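Long-range contacts in LPXTG cell wall surface protein (Streptococcus gordonii, PDB 7AVK), which is a cell-wall-anchored streptococcal adhesin, probably varying its reach from the surface through tandem SHIRT repeats, of which this chain is the tenth domain: residues A[25-30]-A[40-45]; A[2-7]-A[70-75]. All coordinates share one frame; numbering follows the deposited sequence. Where two conformers were deposited one is given.

How the contacts relate
Both contacts belong to one SHIRT domain, both are partly buried, and together they show how chemistry follows place in a fold. Contact 2 (2-7 with 70-75), its centre about 13 Å from that of the chain, is a parallel strand pair inside the main sheet, held by backbone bonds and, at its start, by two bonds to Asp-72; Ala-5, His-7, Val-73 and Phe-75 are buried on one face. Contact 1 (25-30 with 40-45), about 6 Å from the chain centre, joins two loops carrying three prolines between them through side-chain bonds, proline packing and waters. They meet directly: Gln-30 N lies 2.9 Å from Ala-5 O, and Thr-42 N 3.0 Å from His-7 NE2, both probable hydrogen bonds.

Contact 1 (A[25-30]-A[40-45])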
# COMPACT_ATOMS: atom_id res chain seq x y z
N LEU A 25 -0.72 -9.33 -0.70
CA LEU A 25 -1.37 -8.58 0.35
C LEU A 25 -1.84 -7.19 -0.09
O LEU A 25 -2.38 -6.43 0.70
CB LEU A 25 -0.44 -8.48 1.57
CG LEU A 25 -0.08 -9.80 2.19
CD1 LEU A 25 1.09 -9.63 3.18
CD2 LEU A 25 -1.29 -10.45 2.84
N LEU A 26 -1.64 -6.85 -1.37
CA LEU A 26 -2.05 -5.53 -1.85
C LEU A 26 -3.56 -5.38 -1.72
O LEU A 26 -4.30 -6.22 -2.28
CB LEU A 26 -1.63 -5.36 -3.31
CG LEU A 26 -1.78 -3.92 -3.83
CD1 LEU A 26 -0.76 -3.02 -3.19
CD2 LEU A 26 -1.65 -3.91 -5.34
N PRO A 27 -4.06 -4.36 -1.05
CA PRO A 27 -5.53 -4.22 -0.91
C PRO A 27 -6.19 -3.86 -2.24
O PRO A 27 -5.59 -3.25 -3.13
CB PRO A 27 -5.70 -3.07 0.07
CG PRO A 27 -4.42 -3.10 0.88
CD PRO A 27 -3.35 -3.42 -0.15
N VAL A 28 -7.49 -4.17 -2.31
CA VAL A 28 -8.31 -3.77 -3.42
C VAL A 28 -8.49 -2.25 -3.43
O VAL A 28 -8.33 -1.56 -2.43
CB VAL A 28 -9.65 -4.51 -3.46
CG1 VAL A 28 -9.46 -6.00 -3.50
CG2 VAL A 28 -10.57 -4.09 -2.31
N ASP A 29 -8.89 -1.73 -4.60
CA ASP A 29 -9.19 -0.33 -4.74
C ASP A 29 -10.40 0.02 -3.89
O ASP A 29 -11.34 -0.76 -3.74
CB ASP A 29 -9.54 0.02 -6.19
CG ASP A 29 -8.40 -0.27 -7.20
OD1 ASP A 29 -7.25 -0.46 -6.81
OD2 ASP A 29 -8.75 -0.27 -8.41
N GLN A 30 -10.40 1.24 -3.38
CA GLN A 30 -11.56 1.85 -2.74
C GLN A 30 -12.29 2.66 -3.80
O GLN A 30 -11.72 3.53 -4.40
CB GLN A 30 -11.14 2.74 -1.58
CG GLN A 30 -10.37 2.01 -0.52
CD GLN A 30 -9.94 2.94 0.60
OE1 GLN A 30 -10.51 4.07 0.77
NE2 GLN A 30 -8.95 2.55 1.35
N THR A 40 -8.53 6.87 3.65
CA THR A 40 -7.47 6.33 4.45
C THR A 40 -7.06 5.03 3.81
O THR A 40 -7.95 4.24 3.44
CB THR A 40 -8.06 6.05 5.87
OG1 THR A 40 -8.78 7.18 6.33
CG2 THR A 40 -7.00 5.58 6.83
N PRO A 41 -5.77 4.75 3.66
CA PRO A 41 -5.36 3.52 2.98
C PRO A 41 -5.80 2.28 3.77
O PRO A 41 -5.82 2.26 4.99
CB PRO A 41 -3.85 3.62 2.87
CG PRO A 41 -3.46 4.52 4.04
CD PRO A 41 -4.59 5.53 4.11
N THR A 42 -6.10 1.21 3.03
CA THR A 42 -6.41 -0.06 3.65
C THR A 42 -5.15 -0.70 4.20
O THR A 42 -4.14 -0.80 3.50
CB THR A 42 -7.06 -0.98 2.61
OG1 THR A 42 -8.20 -0.32 2.06
CG2 THR A 42 -7.41 -2.34 3.17
N GLN A 43 -5.20 -1.18 5.44
CA GLN A 43 -4.08 -1.89 6.00
C GLN A 43 -3.88 -3.22 5.28
O GLN A 43 -4.86 -3.94 5.04
CB GLN A 43 -4.27 -2.18 7.48
CG GLN A 43 -4.20 -0.95 8.37
CD GLN A 43 -2.80 -0.44 8.39
OE1 GLN A 43 -2.52 0.76 8.05
NE2 GLN A 43 -1.87 -1.28 8.83
N PRO A 44 -2.65 -3.62 4.98
CA PRO A 44 -2.42 -5.02 4.56
C PRO A 44 -2.94 -5.95 5.65
O PRO A 44 -2.76 -5.67 6.84
CB PRO A 44 -0.89 -5.11 4.39
CG PRO A 44 -0.47 -3.58 4.24
CD PRO A 44 -1.40 -2.87 5.13
N SER A 45 -3.52 -7.08 5.26
CA SER A 45 -4.17 -8.01 6.22
C SER A 45 -3.13 -8.63 7.14
O SER A 45 -3.48 -9.05 8.24
CB SER A 45 -4.99 -9.03 5.52
OG SER A 45 -4.18 -9.83 4.70
O HOH W 1 -4.30 -7.21 2.50
O HOH W 2 -9.38 -1.78 0.13
O HOH W 3 -10.92 5.09 3.28
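Leu-25 faces Pro-44 and Pro-27 faces Thr-42 where two irregular segments run past each other in roughly opposite directions, 149° apart end to end. Leu-25 CA lies 5.6 Å from Pro-44 CA, and Pro-27 CA 6.2 Å from Thr-42 CA. In place of a direct backbone bond between these segments, water 1 donates to Leu-25 O and accepts from Ser-45 N.

Gln-30 supplies the direct polar link. Its chain is extended beyond CG, which carries the terminal amide across to the other loop, where NE2 donates twice. The bond from Gln-30 NE2 to Thr-40 O is 2.9 Å long and practically straight (179°), with the acceptor in the amide plane; that from Gln-30 NE2 to Thr-42 OG1 is 3.1 Å and more bent, its partner tilted from that plane. On the amide's other atom, Gln-30 OE1 receives a bond from water 3, which also accepts from Thr-40 N. Thr-42 divides its side chain: OG1, anti to the carbonyl carbon (chi1 -56°), meets the amide and water 2, which donates to Val-28 O, whereas CG2 lies 3.6 Å from Pro-27 CB. Pro-27 CG rests near Thr-42 O, a carbonyl that accepts from Tyr-61. Further along, Leu-25 CD2 touches Ser-45 OG at 3.5 Å.

The contact ties the loop between helix 20-23 and strand 30-33 to the one between strands 38-39 and 48-50, against strands 55-61 and 73-82. Gln-43 OE1 is hydrogen-bonded to a bound isothiocyanate, whose pocket also includes Tyr-61. One primary amide thus makes the direct bonds, waters bridge elsewhere, and Pro-27 packs on Thr-42; in this conformer of Gln-30, one of two deposited, its polar partners define how the amide is turned.

Contact 2 (A[2-7]-A[70-75]); sequences THKAVH and GSDVKF
The imidazole of His-3 meets the other segment at both an edge and a face. At its edge, ND1 donates to Asp-72 OD1 at 3.1 Å, with the acceptor lying in the ring plane, while Ser-71 N sits over one face, 3.6 Å above the plane and offset toward the rim. The carboxylate is turned 77° against the ring. The Phe-75 ring has Val-73 CG1, in one of that residue's two conformers, over one face, and Ala-5 CB approaches its CE2 to 4.1 Å.

Asp-72 OD1 is gripped twice. Besides the imidazole it accepts from Lys-4 N at 3.0 Å, and the two donors come from opposite faces of the carboxylate, each well out of its plane. Such a pairing would be expected to stabilise the aspartate's negative charge, as might Lys-4 NZ, which stays 4.8 Å from Asp-72 OD2 without contact. The Lys-4 side chain, its CG set between backbone N and carbonyl carbon (chi1 63°), crosses Asp-72 at an angle.

Beyond this junction the strands run parallel, 18° apart, and three backbone bonds alternate between them: Val-73 N to Lys-4 O, Val-6 N to Val-73 O, and Phe-75 N to Val-6 O at 2.9 Å. Val-6 CG2 packs on Lys-74 CG across the face opposite Ala-5 and Phe-75, where Lys-74 NZ reaches a salt bridge with Glu-8.

Strands 3-11 and 73-82, flanked by 30-33 and 55-61, pair the chain's first and last strands in parallel, as in ubiquitin-like beta-grasp folds, consistent with SHIRT's place in the ubiquitin clan.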
# COMPACT_ATOMS: atom_id res chain seq x y z
N THR A 2 -16.91 10.45 -10.26
CA THR A 2 -16.53 9.41 -9.30
C THR A 2 -15.03 9.19 -9.37
O THR A 2 -14.42 9.26 -10.44
CB THR A 2 -17.28 8.12 -9.60
OG1 THR A 2 -18.68 8.41 -9.71
CG2 THR A 2 -17.08 7.11 -8.51
N HIS A 3 -14.42 8.97 -8.21
CA HIS A 3 -12.99 8.67 -8.13
C HIS A 3 -12.76 7.40 -7.33
O HIS A 3 -13.67 6.83 -6.74
CB HIS A 3 -12.24 9.85 -7.51
CG HIS A 3 -12.26 11.06 -8.38
ND1 HIS A 3 -11.54 11.14 -9.55
CD2 HIS A 3 -12.90 12.24 -8.23
CE1 HIS A 3 -11.74 12.33 -10.09
NE2 HIS A 3 -12.57 13.02 -9.31
N LYS A 4 -11.50 6.95 -7.34
CA LYS A 4 -11.09 5.77 -6.62
C LYS A 4 -9.75 6.04 -5.95
O LYS A 4 -9.03 6.97 -6.32
CB LYS A 4 -11.00 4.57 -7.53
CG LYS A 4 -9.97 4.69 -8.61
CD LYS A 4 -10.01 3.50 -9.56
CE LYS A 4 -9.14 3.73 -10.82
NZ LYS A 4 -9.54 2.86 -11.97
N ALA A 5 -9.42 5.19 -4.99
CA ALA A 5 -8.11 5.17 -4.37
C ALA A 5 -7.53 3.78 -4.59
O ALA A 5 -8.19 2.75 -4.36
CB ALA A 5 -8.18 5.46 -2.89
N VAL A 6 -6.30 3.75 -5.05
CA VAL A 6 -5.57 2.53 -5.31
C VAL A 6 -4.35 2.46 -4.40
O VAL A 6 -3.88 3.48 -3.87
CB VAL A 6 -5.16 2.38 -6.79
CG1 VAL A 6 -6.36 2.70 -7.70
CG2 VAL A 6 -3.93 3.20 -7.14
N HIS A 7 -3.81 1.25 -4.28
CA HIS A 7 -2.65 0.95 -3.46
C HIS A 7 -1.54 0.42 -4.33
O HIS A 7 -1.79 -0.34 -5.28
CB HIS A 7 -3.00 -0.07 -2.37
CG HIS A 7 -4.18 0.33 -1.51
ND1 HIS A 7 -5.49 0.21 -1.90
CD2 HIS A 7 -4.23 0.84 -0.25
CE1 HIS A 7 -6.28 0.63 -0.92
NE2 HIS A 7 -5.54 1.06 0.11
N GLY A 70 -10.46 16.11 -7.43
CA GLY A 70 -10.30 16.17 -8.86
C GLY A 70 -9.51 15.03 -9.48
O GLY A 70 -9.45 14.95 -10.71
N SER A 71 -8.92 14.14 -8.68
CA SER A 71 -8.08 13.07 -9.18
C SER A 71 -8.28 11.81 -8.34
O SER A 71 -8.64 11.87 -7.18
CB SER A 71 -6.58 13.44 -9.13
OG SER A 71 -6.35 14.62 -9.86
N ASP A 72 -8.00 10.67 -8.96
CA ASP A 72 -7.90 9.43 -8.21
C ASP A 72 -6.64 9.50 -7.35
O ASP A 72 -5.72 10.23 -7.64
CB ASP A 72 -7.80 8.22 -9.15
CG ASP A 72 -8.97 8.04 -10.01
OD1 ASP A 72 -10.07 8.41 -9.58
OD2 ASP A 72 -8.84 7.48 -11.10
N VAL A 73 -6.64 8.72 -6.26
CA VAL A 73 -5.67 8.74 -5.17
C VAL A 73 -4.82 7.48 -5.33
O VAL A 73 -5.40 6.42 -5.59
CB VAL A 73 -6.38 8.77 -3.77
CG1 VAL A 73 -5.39 8.53 -2.61
CG2 VAL A 73 -7.10 10.09 -3.67
N LYS A 74 -3.48 7.56 -5.06
CA LYS A 74 -2.64 6.38 -4.89
C LYS A 74 -1.93 6.46 -3.55
O LYS A 74 -1.25 7.45 -3.25
CB LYS A 74 -1.61 6.23 -6.00
CG LYS A 74 -0.72 5.01 -5.80
CD LYS A 74 0.40 4.77 -6.85
CE LYS A 74 -0.17 4.43 -8.21
NZ LYS A 74 0.91 4.05 -9.13
N PHE A 75 -2.04 5.39 -2.77
CA PHE A 75 -1.26 5.23 -1.54
C PHE A 75 -0.15 4.22 -1.82
O PHE A 75 -0.41 3.12 -2.31
CB PHE A 75 -2.17 4.68 -0.43
CG PHE A 75 -3.22 5.66 -0.01
CD1 PHE A 75 -2.87 6.77 0.76
CD2 PHE A 75 -4.56 5.45 -0.32
CE1 PHE A 75 -3.84 7.71 1.19
CE2 PHE A 75 -5.54 6.36 0.14
CZ PHE A 75 -5.16 7.49 0.86